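Local coordinates for protein possible galactose mutarotase (Streptomyces platensis subsp. rosaceus, PDB 4RNL) that probably interconverts the alpha and beta anomers of galactose or a related aldose, though its function is not established, at residues Arg127-Gly132 with Arg153-Leu158; His182-Leu187 with Gly304-Thr309; Ala240-Phe245 with Gln280-Asp285. All blocks are in the same frame, centred on the assembly; numbering follows the deposited sequence.

Overall arrangement
Contacts 2 and 3 belong to one antiparallel sheet. Strands 305-310 and 278-282 are neighbours in it, so Ala306 N meets Tyr282 O and Glu308 O meets Gln280 N. Their centres lie about 10 Å apart. Contact 2 is buried; contact 3 is partly buried and reaches the surface at Ala240. Both pair strands through backbone bonds and bring polar side chains to a bound glycerol: His182 and Glu308 in contact 2, Asp242 in contact 3. Contact 1 lies in a different sheet, its centre about 21 Å from that of contact 2. There a surface turn rests on a strand through one hydrogen bond and a few methyl contacts.

Contact 1 of 3, residues Arg127-Gly132 with Arg153-Leu158; sequences REVDGG and RVTYTL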
ATOM      1  N   ARG A 127     -12.297 -14.020   6.993  1.00 14.14           N
ATOM      2  CA  ARG A 127     -13.112 -15.143   6.529  1.00 22.79           C
ATOM      3  C   ARG A 127     -12.916 -15.391   5.044  1.00 22.36           C
ATOM      4  O   ARG A 127     -12.616 -14.464   4.280  1.00 18.28           O
ATOM      5  CB  ARG A 127     -14.590 -14.928   6.840  1.00 22.67           C
ATOM      6  CG  ARG A 127     -15.208 -13.776   6.085  1.00 28.55           C
ATOM      7  CD  ARG A 127     -16.701 -13.660   6.371  1.00 40.51           C
ATOM      8  NE  ARG A 127     -17.297 -12.531   5.655  1.00 45.84           N
ATOM      9  CZ  ARG A 127     -17.973 -12.638   4.512  1.00 49.64           C
ATOM     10  NH1 ARG A 127     -18.154 -13.830   3.956  1.00 52.13           N
ATOM     11  NH2 ARG A 127     -18.476 -11.554   3.930  1.00 49.19           N
ATOM     12  N   GLU A 128     -13.092 -16.644   4.636  1.00 15.19           N
ATOM     13  CA  GLU A 128     -12.928 -16.996   3.230  1.00 16.01           C
ATOM     14  C   GLU A 128     -14.069 -16.418   2.394  1.00 15.64           C
ATOM     15  O   GLU A 128     -15.234 -16.434   2.809  1.00 16.35           O
ATOM     16  CB  GLU A 128     -12.865 -18.520   3.061  1.00 16.63           C
ATOM     17  CG  GLU A 128     -12.565 -18.985   1.638  1.00 16.55           C
ATOM     18  CD  GLU A 128     -12.247 -20.470   1.592  1.00 25.47           C
ATOM     19  OE1 GLU A 128     -12.236 -21.093   2.673  1.00 29.98           O
ATOM     20  OE2 GLU A 128     -12.017 -21.012   0.488  1.00 26.89           O
ATOM     21  N   VAL A 129     -13.719 -15.876   1.233  1.00 15.28           N
ATOM     22  CA  VAL A 129     -14.709 -15.499   0.229  1.00 14.65           C
ATOM     23  C   VAL A 129     -14.295 -16.156  -1.080  1.00 13.75           C
ATOM     24  O   VAL A 129     -13.210 -16.729  -1.174  1.00 14.49           O
ATOM     25  CB  VAL A 129     -14.804 -13.963   0.053  1.00 13.27           C
ATOM     26  CG1 VAL A 129     -15.320 -13.300   1.335  1.00 16.52           C
ATOM     27  CG2 VAL A 129     -13.459 -13.383  -0.360  1.00 11.86           C
ATOM     28  N   ASP A 130     -15.154 -16.090  -2.087  1.00 15.98           N
ATOM     29  CA  ASP A 130     -14.803 -16.649  -3.390  1.00 17.61           C
ATOM     30  C   ASP A 130     -13.525 -15.989  -3.909  1.00 14.90           C
ATOM     31  O   ASP A 130     -13.450 -14.768  -4.007  1.00 15.36           O
ATOM     32  CB  ASP A 130     -15.967 -16.471  -4.369  1.00 18.30           C
ATOM     33  CG  ASP A 130     -15.727 -17.154  -5.699  1.00 24.85           C
ATOM     34  OD1 ASP A 130     -15.254 -18.314  -5.716  1.00 22.02           O
ATOM     35  OD2 ASP A 130     -16.020 -16.531  -6.739  1.00 24.94           O
ATOM     36  N   GLY A 131     -12.503 -16.797  -4.201  1.00 13.36           N
ATOM     37  CA  GLY A 131     -11.250 -16.273  -4.729  1.00 16.24           C
ATOM     38  C   GLY A 131     -10.295 -15.621  -3.739  1.00 13.89           C
ATOM     39  O   GLY A 131      -9.257 -15.083  -4.138  1.00 12.11           O
ATOM     40  N   GLY A 132     -10.621 -15.652  -2.449  1.00 13.10           N
ATOM     41  CA  GLY A 132      -9.713 -15.081  -1.468  1.00 12.91           C
ATOM     42  C   GLY A 132     -10.170 -14.963  -0.021  1.00 14.10           C
ATOM     43  O   GLY A 132     -10.864 -15.829   0.519  1.00 11.56           O
ATOM     44  N   ARG A 153     -13.832  -3.191   5.882  1.00 10.54           N
ATOM     45  CA  ARG A 153     -13.637  -4.500   5.272  1.00 14.00           C
ATOM     46  C   ARG A 153     -12.680  -4.360   4.105  1.00 16.40           C
ATOM     47  O   ARG A 153     -12.842  -3.479   3.263  1.00 19.01           O
ATOM     48  CB  ARG A 153     -14.962  -5.081   4.765  1.00 15.61           C
ATOM     49  CG  ARG A 153     -15.837  -5.629   5.859  1.00 22.41           C
ATOM     50  CD  ARG A 153     -17.105  -6.251   5.316  1.00 25.90           C
ATOM     51  NE  ARG A 153     -17.826  -6.929   6.392  1.00 32.51           N
ATOM     52  CZ  ARG A 153     -18.582  -6.306   7.289  1.00 39.36           C
ATOM     53  NH1 ARG A 153     -18.724  -4.987   7.237  1.00 40.72           N
ATOM     54  NH2 ARG A 153     -19.193  -7.002   8.238  1.00 41.97           N
ATOM     55  N   VAL A 154     -11.683  -5.230   4.060  1.00 11.23           N
ATOM     56  CA  VAL A 154     -10.715  -5.210   2.975  1.00  9.03           C
ATOM     57  C   VAL A 154     -10.665  -6.611   2.389  1.00 11.94           C
ATOM     58  O   VAL A 154     -10.401  -7.583   3.098  1.00 12.73           O
ATOM     59  CB  VAL A 154      -9.324  -4.785   3.468  1.00  9.16           C
ATOM     60  CG1 VAL A 154      -8.326  -4.824   2.319  1.00 11.30           C
ATOM     61  CG2 VAL A 154      -9.381  -3.381   4.065  1.00 10.14           C
ATOM     62  N   THR A 155     -10.949  -6.716   1.094  1.00 13.17           N
ATOM     63  CA  THR A 155     -11.107  -8.019   0.476  1.00 14.97           C
ATOM     64  C   THR A 155      -9.996  -8.237  -0.529  1.00 13.37           C
ATOM     65  O   THR A 155      -9.817  -7.440  -1.451  1.00 11.57           O
ATOM     66  CB  THR A 155     -12.480  -8.139  -0.209  1.00 16.25           C
ATOM     67  OG1 THR A 155     -13.516  -7.874   0.749  1.00 18.61           O
ATOM     68  CG2 THR A 155     -12.678  -9.549  -0.781  1.00 16.30           C
ATOM     69  N   TYR A 156      -9.249  -9.317  -0.337  1.00  9.38           N
ATOM     70  CA  TYR A 156      -8.120  -9.660  -1.192  1.00  9.82           C
ATOM     71  C   TYR A 156      -8.539 -10.872  -2.021  1.00 11.31           C
ATOM     72  O   TYR A 156      -8.813 -11.933  -1.462  1.00 13.69           O
ATOM     73  CB  TYR A 156      -6.906 -10.070  -0.349  1.00  9.08           C
ATOM     74  CG  TYR A 156      -6.351  -9.045   0.636  1.00  9.05           C
ATOM     75  CD1 TYR A 156      -7.031  -8.745   1.818  1.00 12.86           C
ATOM     76  CD2 TYR A 156      -5.122  -8.432   0.413  1.00 14.26           C
ATOM     77  CE1 TYR A 156      -6.507  -7.831   2.742  1.00 14.22           C
ATOM     78  CE2 TYR A 156      -4.591  -7.514   1.330  1.00 11.08           C
ATOM     79  CZ  TYR A 156      -5.295  -7.219   2.481  1.00  9.31           C
ATOM     80  OH  TYR A 156      -4.757  -6.326   3.392  1.00 11.13           O
ATOM     81  N   THR A 157      -8.611 -10.731  -3.341  1.00 10.01           N
ATOM     82  CA  THR A 157      -8.939 -11.888  -4.185  1.00 10.10           C
ATOM     83  C   THR A 157      -7.953 -12.051  -5.328  1.00 14.81           C
ATOM     84  O   THR A 157      -7.288 -11.101  -5.741  1.00 14.39           O
ATOM     85  CB  THR A 157     -10.352 -11.804  -4.762  1.00 11.92           C
ATOM     86  OG1 THR A 157     -10.518 -10.546  -5.427  1.00 12.53           O
ATOM     87  CG2 THR A 157     -11.389 -11.923  -3.647  1.00 11.80           C
ATOM     88  N   LEU A 158      -7.870 -13.271  -5.838  1.00 12.59           N
ATOM     89  CA  LEU A 158      -6.901 -13.592  -6.866  1.00 14.46           C
ATOM     90  C   LEU A 158      -7.636 -14.205  -8.035  1.00 16.72           C
ATOM     91  O   LEU A 158      -8.484 -15.076  -7.853  1.00 18.27           O
ATOM     92  CB  LEU A 158      -5.867 -14.585  -6.316  1.00 12.73           C
ATOM     93  CG  LEU A 158      -4.781 -15.102  -7.257  1.00 14.87           C
ATOM     94  CD1 LEU A 158      -3.924 -13.949  -7.793  1.00 15.82           C
ATOM     95  CD2 LEU A 158      -3.909 -16.134  -6.539  1.00 16.50           C
TER
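With Val129 CG1 anti to the carbonyl carbon (chi1 -65°), CG2 falls between the backbone N and that carbon. Thr155 has OG1 beside the backbone N (chi1 -56°), which sets CG2 anti to that N. These two methyls meet across the contact, Val129 CG2 to Thr155 CG2 at 3.9 Å. The methyl of Thr157 approaches the turn instead, with CG2 3.5 Å from Asp130 O. The turn is a type II beta turn from Val129 to Gly132, closed by a bond from Gly132 N to Val129 O. Gly131 takes its third position with positive phi, which favours glycine. One hydrogen bond crosses to the strand: Leu158 N donates to Gly131 O at 2.8 Å, with an N-H...O angle of 153°. Gly132 faces Thr157 as an antiparallel non-hydrogen-bonded pair. Its CA lies 3.3 Å from Tyr156 O in a CA-H...O contact. The hydroxyl of Thr155 bonds to Gln134, beyond the turn. The turn is the hairpin link between strand 125-129, outermost in its sheet, and strand 132-139. Strand 132-139 runs between 125-129 and 150-159, and strand 162-171 follows 150-159 on its other side.

Contact 2 of 3, residues His182-Leu187 with Gly304-Thr309; sequences HTYLNL and GLALET. With GOL (glycerol), chain E.
His182 and Glu308 meet at the ligand end of this contact, while Leu185 and Leu305 pair toward the other end. The tight part is the backbone pairing. Leu185 N donates to Leu305 O at 2.8 Å, and Leu305 N returns a bond to Leu185 O at 2.9 Å. In both, the donor sits above the carbonyl plane. Beside this pair, Ala306 CB lies over one face of the Tyr184 ring, 4.1 Å from its centroid, in a CH-pi contact. The Tyr184 hydroxyl is held by Ser76.

Further along, the strands separate and waters fill in. One water accepts from Leu307 N and lies within hydrogen-bonding distance of Thr183 O and Leu305 O. A second lies between Thr183 O and Leu307 O. At the ligand end, CG of His182 stands anti to the backbone N (chi1 -155°), which turns one face of the ring to the carboxylate of Glu308. Glu308 OE2 is over that face, 3.3 Å from His182 NE2, but the angle is too poor for a hydrogen bond. The two planes are 32° apart. Glycerol O1 joins them: His182 NE2 donates to it in a bent bond (2.9 Å, 131°), and O1 donates to Glu308 OE2 at 2.9 Å. With an alanine here, glycerol O1 would probably lose this donor and a gap would open beside the Glu308 carboxylate.

Asp242, Arg88 and His113 also bind the glycerol. The glycerol is probably from the crystallisation liquor, but a polyol held this way is consistent with a sugar pocket, as in aldose 1-epimerases.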
ATOM      1  N   HIS A 182       0.735  -1.076   1.344  1.00  8.41           N
ATOM      2  CA  HIS A 182       2.103  -0.575   1.284  1.00  8.57           C
ATOM      3  C   HIS A 182       3.076  -1.664   0.809  1.00 13.21           C
ATOM      4  O   HIS A 182       4.219  -1.720   1.252  1.00 16.13           O
ATOM      5  CB  HIS A 182       2.489  -0.084   2.678  1.00 11.32           C
ATOM      6  CG  HIS A 182       3.564   0.959   2.692  1.00 16.87           C
ATOM      7  ND1 HIS A 182       4.827   0.734   2.192  1.00 16.60           N
ATOM      8  CD2 HIS A 182       3.574   2.221   3.186  1.00 15.68           C
ATOM      9  CE1 HIS A 182       5.567   1.817   2.359  1.00 19.96           C
ATOM     10  NE2 HIS A 182       4.831   2.734   2.965  1.00 19.94           N
ATOM     11  N   THR A 183       2.620  -2.536  -0.086  1.00 11.81           N
ATOM     12  CA  THR A 183       3.501  -3.545  -0.684  1.00 11.14           C
ATOM     13  C   THR A 183       4.671  -2.864  -1.422  1.00 15.13           C
ATOM     14  O   THR A 183       4.468  -1.887  -2.149  1.00 13.05           O
ATOM     15  CB  THR A 183       2.701  -4.456  -1.656  1.00 12.57           C
ATOM     16  OG1 THR A 183       1.906  -5.392  -0.901  1.00 11.56           O
ATOM     17  CG2 THR A 183       3.628  -5.238  -2.574  1.00 12.48           C
ATOM     18  N   TYR A 184       5.893  -3.346  -1.204  1.00 10.70           N
ATOM     19  CA  TYR A 184       7.026  -2.968  -2.046  1.00  9.70           C
ATOM     20  C   TYR A 184       7.343  -4.168  -2.929  1.00 10.51           C
ATOM     21  O   TYR A 184       7.377  -5.321  -2.447  1.00 11.66           O
ATOM     22  CB  TYR A 184       8.310  -2.733  -1.246  1.00 12.38           C
ATOM     23  CG  TYR A 184       8.341  -1.718  -0.122  1.00 11.81           C
ATOM     24  CD1 TYR A 184       7.592  -1.899   1.037  1.00 15.55           C
ATOM     25  CD2 TYR A 184       9.207  -0.629  -0.182  1.00 11.92           C
ATOM     26  CE1 TYR A 184       7.671  -0.995   2.087  1.00 13.35           C
ATOM     27  CE2 TYR A 184       9.296   0.273   0.858  1.00 12.02           C
ATOM     28  CZ  TYR A 184       8.531   0.082   1.988  1.00 11.90           C
ATOM     29  OH  TYR A 184       8.627   0.975   3.032  1.00 13.39           O
ATOM     30  N   LEU A 185       7.637  -3.909  -4.198  1.00 10.63           N
ATOM     31  CA  LEU A 185       7.931  -4.980  -5.138  1.00  9.53           C
ATOM     32  C   LEU A 185       9.315  -4.836  -5.761  1.00 10.27           C
ATOM     33  O   LEU A 185       9.782  -3.732  -6.055  1.00  8.95           O
ATOM     34  CB  LEU A 185       6.870  -5.027  -6.246  1.00 11.28           C
ATOM     35  CG  LEU A 185       5.468  -5.435  -5.798  1.00 16.42           C
ATOM     36  CD1 LEU A 185       4.464  -5.134  -6.892  1.00 19.83           C
ATOM     37  CD2 LEU A 185       5.448  -6.916  -5.410  1.00 15.21           C
ATOM     38  N   ASN A 186       9.984  -5.968  -5.934  1.00  9.92           N
ATOM     39  CA  ASN A 186      11.130  -6.054  -6.830  1.00  9.74           C
ATOM     40  C   ASN A 186      10.784  -7.155  -7.829  1.00 14.10           C
ATOM     41  O   ASN A 186      10.745  -8.336  -7.469  1.00 11.90           O
ATOM     42  CB  ASN A 186      12.415  -6.394  -6.056  1.00  9.67           C
ATOM     43  CG  ASN A 186      13.666  -6.332  -6.929  1.00 11.81           C
ATOM     44  OD1 ASN A 186      13.655  -6.774  -8.083  1.00 10.25           O
ATOM     45  ND2 ASN A 186      14.751  -5.795  -6.380  1.00 13.41           N
ATOM     46  N   LEU A 187      10.516  -6.769  -9.075  1.00 13.47           N
ATOM     47  CA  LEU A 187      10.021  -7.715 -10.082  1.00 11.12           C
ATOM     48  C   LEU A 187      11.090  -8.722 -10.506  1.00 10.92           C
ATOM     49  O   LEU A 187      10.792  -9.711 -11.178  1.00 12.35           O
ATOM     50  CB  LEU A 187       9.454  -6.969 -11.303  1.00  8.69           C
ATOM     51  CG  LEU A 187       8.285  -6.031 -10.996  1.00  8.33           C
ATOM     52  CD1 LEU A 187       7.749  -5.348 -12.253  1.00 15.74           C
ATOM     53  CD2 LEU A 187       7.165  -6.813 -10.289  1.00 16.05           C
ATOM     54  N   GLY A 304      13.255  -2.600  -3.062  1.00 10.34           N
ATOM     55  CA  GLY A 304      11.940  -2.729  -3.671  1.00 10.60           C
ATOM     56  C   GLY A 304      11.289  -1.364  -3.818  1.00 11.90           C
ATOM     57  O   GLY A 304      11.790  -0.380  -3.270  1.00 12.40           O
ATOM     58  N   LEU A 305      10.185  -1.299  -4.560  1.00  8.64           N
ATOM     59  CA  LEU A 305       9.503  -0.033  -4.820  1.00  9.83           C
ATOM     60  C   LEU A 305       8.086  -0.145  -4.327  1.00 10.19           C
ATOM     61  O   LEU A 305       7.398  -1.120  -4.640  1.00 10.84           O
ATOM     62  CB  LEU A 305       9.462   0.252  -6.323  1.00 10.39           C
ATOM     63  CG  LEU A 305      10.801   0.115  -7.036  1.00 16.01           C
ATOM     64  CD1 LEU A 305      10.615   0.188  -8.544  1.00 19.22           C
ATOM     65  CD2 LEU A 305      11.749   1.199  -6.546  1.00 15.07           C
ATOM     66  N   ALA A 306       7.638   0.840  -3.558  1.00 10.95           N
ATOM     67  CA  ALA A 306       6.242   0.859  -3.136  1.00 10.28           C
ATOM     68  C   ALA A 306       5.462   1.822  -4.021  1.00 12.33           C
ATOM     69  O   ALA A 306       5.854   2.979  -4.190  1.00 15.31           O
ATOM     70  CB  ALA A 306       6.115   1.262  -1.663  1.00 13.65           C
ATOM     71  N   LEU A 307       4.364   1.331  -4.593  1.00 10.72           N
ATOM     72  CA  LEU A 307       3.446   2.167  -5.358  1.00 10.95           C
ATOM     73  C   LEU A 307       2.122   2.139  -4.619  1.00 16.89           C
ATOM     74  O   LEU A 307       1.343   1.206  -4.774  1.00 19.70           O
ATOM     75  CB  LEU A 307       3.264   1.609  -6.770  1.00 14.12           C
ATOM     76  CG  LEU A 307       4.536   1.507  -7.615  1.00 21.17           C
ATOM     77  CD1 LEU A 307       4.287   0.706  -8.889  1.00 26.97           C
ATOM     78  CD2 LEU A 307       5.016   2.880  -7.965  1.00 23.67           C
ATOM     79  N   GLU A 308       1.884   3.145  -3.788  1.00 11.73           N
ATOM     80  CA  GLU A 308       0.720   3.148  -2.910  1.00 13.10           C
ATOM     81  C   GLU A 308      -0.362   4.051  -3.458  1.00 13.74           C
ATOM     82  O   GLU A 308      -0.200   5.276  -3.498  1.00 11.36           O
ATOM     83  CB  GLU A 308       1.112   3.637  -1.512  1.00 14.02           C
ATOM     84  CG  GLU A 308       2.403   3.030  -0.997  1.00 27.58           C
ATOM     85  CD  GLU A 308       3.073   3.910   0.033  1.00 31.15           C
ATOM     86  OE1 GLU A 308       2.358   4.443   0.898  1.00 29.61           O
ATOM     87  OE2 GLU A 308       4.308   4.083  -0.036  1.00 40.33           O
ATOM     88  N   THR A 309      -1.474   3.453  -3.864  1.00  9.84           N
ATOM     89  CA  THR A 309      -2.590   4.238  -4.391  1.00  9.27           C
ATOM     90  C   THR A 309      -3.325   4.851  -3.215  1.00 12.26           C
ATOM     91  O   THR A 309      -3.579   4.181  -2.213  1.00 14.94           O
ATOM     92  CB  THR A 309      -3.527   3.357  -5.214  1.00 14.88           C
ATOM     93  OG1 THR A 309      -3.968   2.271  -4.399  1.00 15.88           O
ATOM     94  CG2 THR A 309      -2.779   2.775  -6.429  1.00 10.80           C
TER
HETATM   95  C1  GOL E 401       5.822   6.266   2.050  1.00 28.77           C
HETATM   96  O1  GOL E 401       4.653   5.578   2.423  1.00 34.91           O
HETATM   97  C2  GOL E 401       6.164   7.341   3.081  1.00 29.93           C
HETATM   98  O2  GOL E 401       5.948   8.637   2.530  1.00 17.63           O
HETATM   99  C3  GOL E 401       7.630   7.159   3.475  1.00 36.82           C
HETATM  100  O3  GOL E 401       8.109   8.277   4.192  1.00 34.73           O
HETATM  101  O   HOH W   1       4.565  -1.662  -5.388  1.00 31.48           O
HETATM  102  O   HOH W   2       2.311  -1.468  -3.986  1.00 32.81           O

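Contact 3 of 3, residues Ala240-Phe245 with Gln280-Asp285; sequences AYDHNF and QLYTAD
Tyr241 and Thr283 begin the backbone bonding. Thr283 N donates to Tyr241 O at 3.1 Å. His243 and Leu281 form the antiparallel hydrogen-bonded pair: Leu281 N gives to His243 O at 2.9 Å, and His243 N to Leu281 O at 3.2 Å.

Side-chain hydrogen bonds extend this ladder. Thr283 OG1 sits between the backbone N and the carbonyl carbon (chi1 51°), where it accepts from Tyr241 N at 2.9 Å, nearly straight at 167°. The same hydroxyl donates to Asp285 OD2, on the syn side of the carboxylate, at 2.6 Å. It thus ties the incoming loop to the loop after strand 278-282. Gln280 bends at chi2 (79°), which swings its amide alongside the other strand. Its NE2 donates to Asp242 OD1 at 3.1 Å, from above the carboxylate plane, and the two flat groups stand almost perpendicular. A water links Gln280 NE2 to Asp242 O. The amide oxygen of Gln280 is bound by Gln310, and Asp242 OD1 also bonds to the glycerol.

Apolar contacts lie on the face of Leu281. Leu281 CD2 packs off-centre against the Tyr241 ring, 3.8 Å from Tyr241 CG. Nearby, Leu281 CB meets the edge of the Phe245 ring at CE1, 3.7 Å away. The Tyr241 hydroxyl reaches past this to the backbone O of Arg228 and to the side chain of Arg235.

In the sheet, strand 278-282 runs between 242-246 and 305-310, while 206-208 borders 242-246 on its far side. Leu281 and Phe245 also touch strand 199-202 of another sheet, as in the beta-sandwich of the galactose mutarotase fold.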
ATOM      1  N   ALA A 240      15.956   8.468  -6.092  1.00 12.68           N
ATOM      2  CA  ALA A 240      15.188   8.297  -4.868  1.00 14.40           C
ATOM      3  C   ALA A 240      13.896   9.102  -4.981  1.00  9.61           C
ATOM      4  O   ALA A 240      13.914  10.247  -5.451  1.00 12.40           O
ATOM      5  CB  ALA A 240      15.998   8.778  -3.674  1.00 13.78           C
ATOM      6  N   TYR A 241      12.788   8.502  -4.557  1.00  9.88           N
ATOM      7  CA  TYR A 241      11.495   9.178  -4.531  1.00 10.79           C
ATOM      8  C   TYR A 241      10.773   8.882  -3.230  1.00 11.34           C
ATOM      9  O   TYR A 241      10.933   7.811  -2.637  1.00  8.92           O
ATOM     10  CB  TYR A 241      10.617   8.739  -5.721  1.00  9.53           C
ATOM     11  CG  TYR A 241      11.184   9.156  -7.060  1.00 10.20           C
ATOM     12  CD1 TYR A 241      10.882  10.401  -7.599  1.00  9.22           C
ATOM     13  CD2 TYR A 241      12.025   8.312  -7.772  1.00  9.63           C
ATOM     14  CE1 TYR A 241      11.412  10.803  -8.818  1.00 10.22           C
ATOM     15  CE2 TYR A 241      12.564   8.701  -9.000  1.00 12.18           C
ATOM     16  CZ  TYR A 241      12.250   9.950  -9.513  1.00 11.75           C
ATOM     17  OH  TYR A 241      12.774  10.346 -10.728  1.00 13.04           O
ATOM     18  N   ASP A 242       9.986   9.850  -2.780  1.00 11.40           N
ATOM     19  CA  ASP A 242       9.021   9.647  -1.711  1.00 10.34           C
ATOM     20  C   ASP A 242       7.978  10.724  -1.944  1.00 10.57           C
ATOM     21  O   ASP A 242       7.872  11.685  -1.178  1.00 14.33           O
ATOM     22  CB  ASP A 242       9.682   9.805  -0.343  1.00 11.70           C
ATOM     23  CG  ASP A 242       8.749   9.446   0.800  1.00 19.45           C
ATOM     24  OD1 ASP A 242       7.629   8.946   0.528  1.00 14.49           O
ATOM     25  OD2 ASP A 242       9.139   9.659   1.973  1.00 21.76           O
ATOM     26  N   HIS A 243       7.242  10.570  -3.042  1.00  8.01           N
ATOM     27  CA  HIS A 243       6.410  11.641  -3.584  1.00  8.11           C
ATOM     28  C   HIS A 243       5.081  11.119  -4.083  1.00 10.08           C
ATOM     29  O   HIS A 243       4.999  10.007  -4.609  1.00 11.99           O
ATOM     30  CB  HIS A 243       7.134  12.318  -4.744  1.00  9.47           C
ATOM     31  CG  HIS A 243       8.367  13.056  -4.326  1.00 12.94           C
ATOM     32  ND1 HIS A 243       9.569  12.420  -4.105  1.00 12.75           N
ATOM     33  CD2 HIS A 243       8.574  14.366  -4.062  1.00 17.08           C
ATOM     34  CE1 HIS A 243      10.475  13.314  -3.742  1.00 12.47           C
ATOM     35  NE2 HIS A 243       9.897  14.504  -3.712  1.00 14.36           N
ATOM     36  N   ASN A 244       4.043  11.934  -3.906  1.00 10.01           N
ATOM     37  CA  ASN A 244       2.720  11.643  -4.428  1.00 10.17           C
ATOM     38  C   ASN A 244       2.572  12.201  -5.836  1.00 11.94           C
ATOM     39  O   ASN A 244       2.924  13.358  -6.098  1.00 12.30           O
ATOM     40  CB  ASN A 244       1.652  12.274  -3.518  1.00 12.25           C
ATOM     41  CG  ASN A 244       0.247  12.161  -4.094  1.00 13.59           C
ATOM     42  OD1 ASN A 244      -0.387  11.104  -4.014  1.00 11.26           O
ATOM     43  ND2 ASN A 244      -0.255  13.261  -4.659  1.00  9.67           N
ATOM     44  N   PHE A 245       2.044  11.376  -6.736  1.00  9.47           N
ATOM     45  CA  PHE A 245       1.687  11.813  -8.083  1.00 14.34           C
ATOM     46  C   PHE A 245       0.173  12.017  -8.188  1.00 12.26           C
ATOM     47  O   PHE A 245      -0.603  11.217  -7.675  1.00 12.25           O
ATOM     48  CB  PHE A 245       2.179  10.780  -9.111  1.00 10.44           C
ATOM     49  CG  PHE A 245       3.676  10.721  -9.218  1.00 11.24           C
ATOM     50  CD1 PHE A 245       4.425  10.010  -8.287  1.00 12.80           C
ATOM     51  CD2 PHE A 245       4.338  11.431 -10.212  1.00 15.02           C
ATOM     52  CE1 PHE A 245       5.806   9.979  -8.355  1.00 14.29           C
ATOM     53  CE2 PHE A 245       5.724  11.403 -10.291  1.00 12.11           C
ATOM     54  CZ  PHE A 245       6.459  10.688  -9.366  1.00 13.85           C
ATOM     55  N   GLN A 280       1.620   7.242  -4.247  1.00 13.01           N
ATOM     56  CA  GLN A 280       2.891   7.537  -3.604  1.00 11.47           C
ATOM     57  C   GLN A 280       3.939   6.593  -4.176  1.00 11.79           C
ATOM     58  O   GLN A 280       3.762   5.382  -4.148  1.00 12.52           O
ATOM     59  CB  GLN A 280       2.789   7.318  -2.090  1.00 12.01           C
ATOM     60  CG  GLN A 280       3.971   7.869  -1.294  1.00 11.99           C
ATOM     61  CD  GLN A 280       3.880   9.364  -1.085  1.00 14.15           C
ATOM     62  OE1 GLN A 280       2.834   9.975  -1.339  1.00 11.53           O
ATOM     63  NE2 GLN A 280       4.976   9.970  -0.634  1.00 14.27           N
ATOM     64  N   LEU A 281       5.025   7.146  -4.703  1.00  9.24           N
ATOM     65  CA  LEU A 281       6.138   6.331  -5.170  1.00 12.41           C
ATOM     66  C   LEU A 281       7.207   6.433  -4.094  1.00 11.21           C
ATOM     67  O   LEU A 281       7.653   7.523  -3.779  1.00 10.18           O
ATOM     68  CB  LEU A 281       6.670   6.883  -6.498  1.00 11.87           C
ATOM     69  CG  LEU A 281       7.972   6.273  -7.020  1.00 11.38           C
ATOM     70  CD1 LEU A 281       7.820   4.779  -7.184  1.00 15.06           C
ATOM     71  CD2 LEU A 281       8.369   6.917  -8.346  1.00 15.82           C
ATOM     72  N   TYR A 282       7.593   5.311  -3.501  1.00 10.81           N
ATOM     73  CA  TYR A 282       8.617   5.343  -2.464  1.00  9.88           C
ATOM     74  C   TYR A 282       9.675   4.301  -2.762  1.00 14.41           C
ATOM     75  O   TYR A 282       9.369   3.125  -2.934  1.00 10.84           O
ATOM     76  CB  TYR A 282       8.011   5.127  -1.067  1.00  9.81           C
ATOM     77  CG  TYR A 282       9.068   5.104   0.013  1.00 10.67           C
ATOM     78  CD1 TYR A 282       9.992   6.137   0.125  1.00 13.37           C
ATOM     79  CD2 TYR A 282       9.150   4.044   0.912  1.00 13.24           C
ATOM     80  CE1 TYR A 282      10.984   6.115   1.108  1.00 13.02           C
ATOM     81  CE2 TYR A 282      10.126   4.012   1.899  1.00 12.82           C
ATOM     82  CZ  TYR A 282      11.036   5.050   1.991  1.00 16.31           C
ATOM     83  OH  TYR A 282      12.003   5.013   2.964  1.00 14.35           O
ATOM     84  N   THR A 283      10.924   4.739  -2.833  1.00 11.24           N
ATOM     85  CA  THR A 283      12.006   3.852  -3.250  1.00  9.72           C
ATOM     86  C   THR A 283      12.801   3.233  -2.101  1.00 15.64           C
ATOM     87  O   THR A 283      13.931   2.810  -2.305  1.00 12.63           O
ATOM     88  CB  THR A 283      12.971   4.564  -4.223  1.00 15.92           C
ATOM     89  OG1 THR A 283      13.384   5.818  -3.652  1.00 11.35           O
ATOM     90  CG2 THR A 283      12.268   4.838  -5.544  1.00 16.38           C
ATOM     91  N   ALA A 284      12.218   3.181  -0.905  1.00 14.34           N
ATOM     92  CA  ALA A 284      12.791   2.406   0.211  1.00 11.36           C
ATOM     93  C   ALA A 284      14.200   2.828   0.594  1.00 16.67           C
ATOM     94  O   ALA A 284      15.075   1.986   0.845  1.00 17.92           O
ATOM     95  CB  ALA A 284      12.763   0.891  -0.105  1.00 11.04           C
ATOM     96  N   ASP A 285      14.441   4.128   0.651  1.00 17.19           N
ATOM     97  CA  ASP A 285      15.793   4.582   0.922  1.00 19.01           C
ATOM     98  C   ASP A 285      16.218   4.435   2.380  1.00 13.70           C
ATOM     99  O   ASP A 285      17.400   4.538   2.693  1.00 17.82           O
ATOM    100  CB  ASP A 285      15.984   6.002   0.398  1.00 26.19           C
ATOM    101  CG  ASP A 285      15.633   6.105  -1.065  1.00 32.87           C
ATOM    102  OD1 ASP A 285      16.525   5.852  -1.908  1.00 33.65           O
ATOM    103  OD2 ASP A 285      14.450   6.387  -1.363  1.00 34.80           O
TER
HETATM  104  O   HOH W   3      13.290   8.772  -0.517  1.00 28.83           O
HETATM  105  O   HOH W   4       5.542  12.894  -0.165  1.00 14.18           O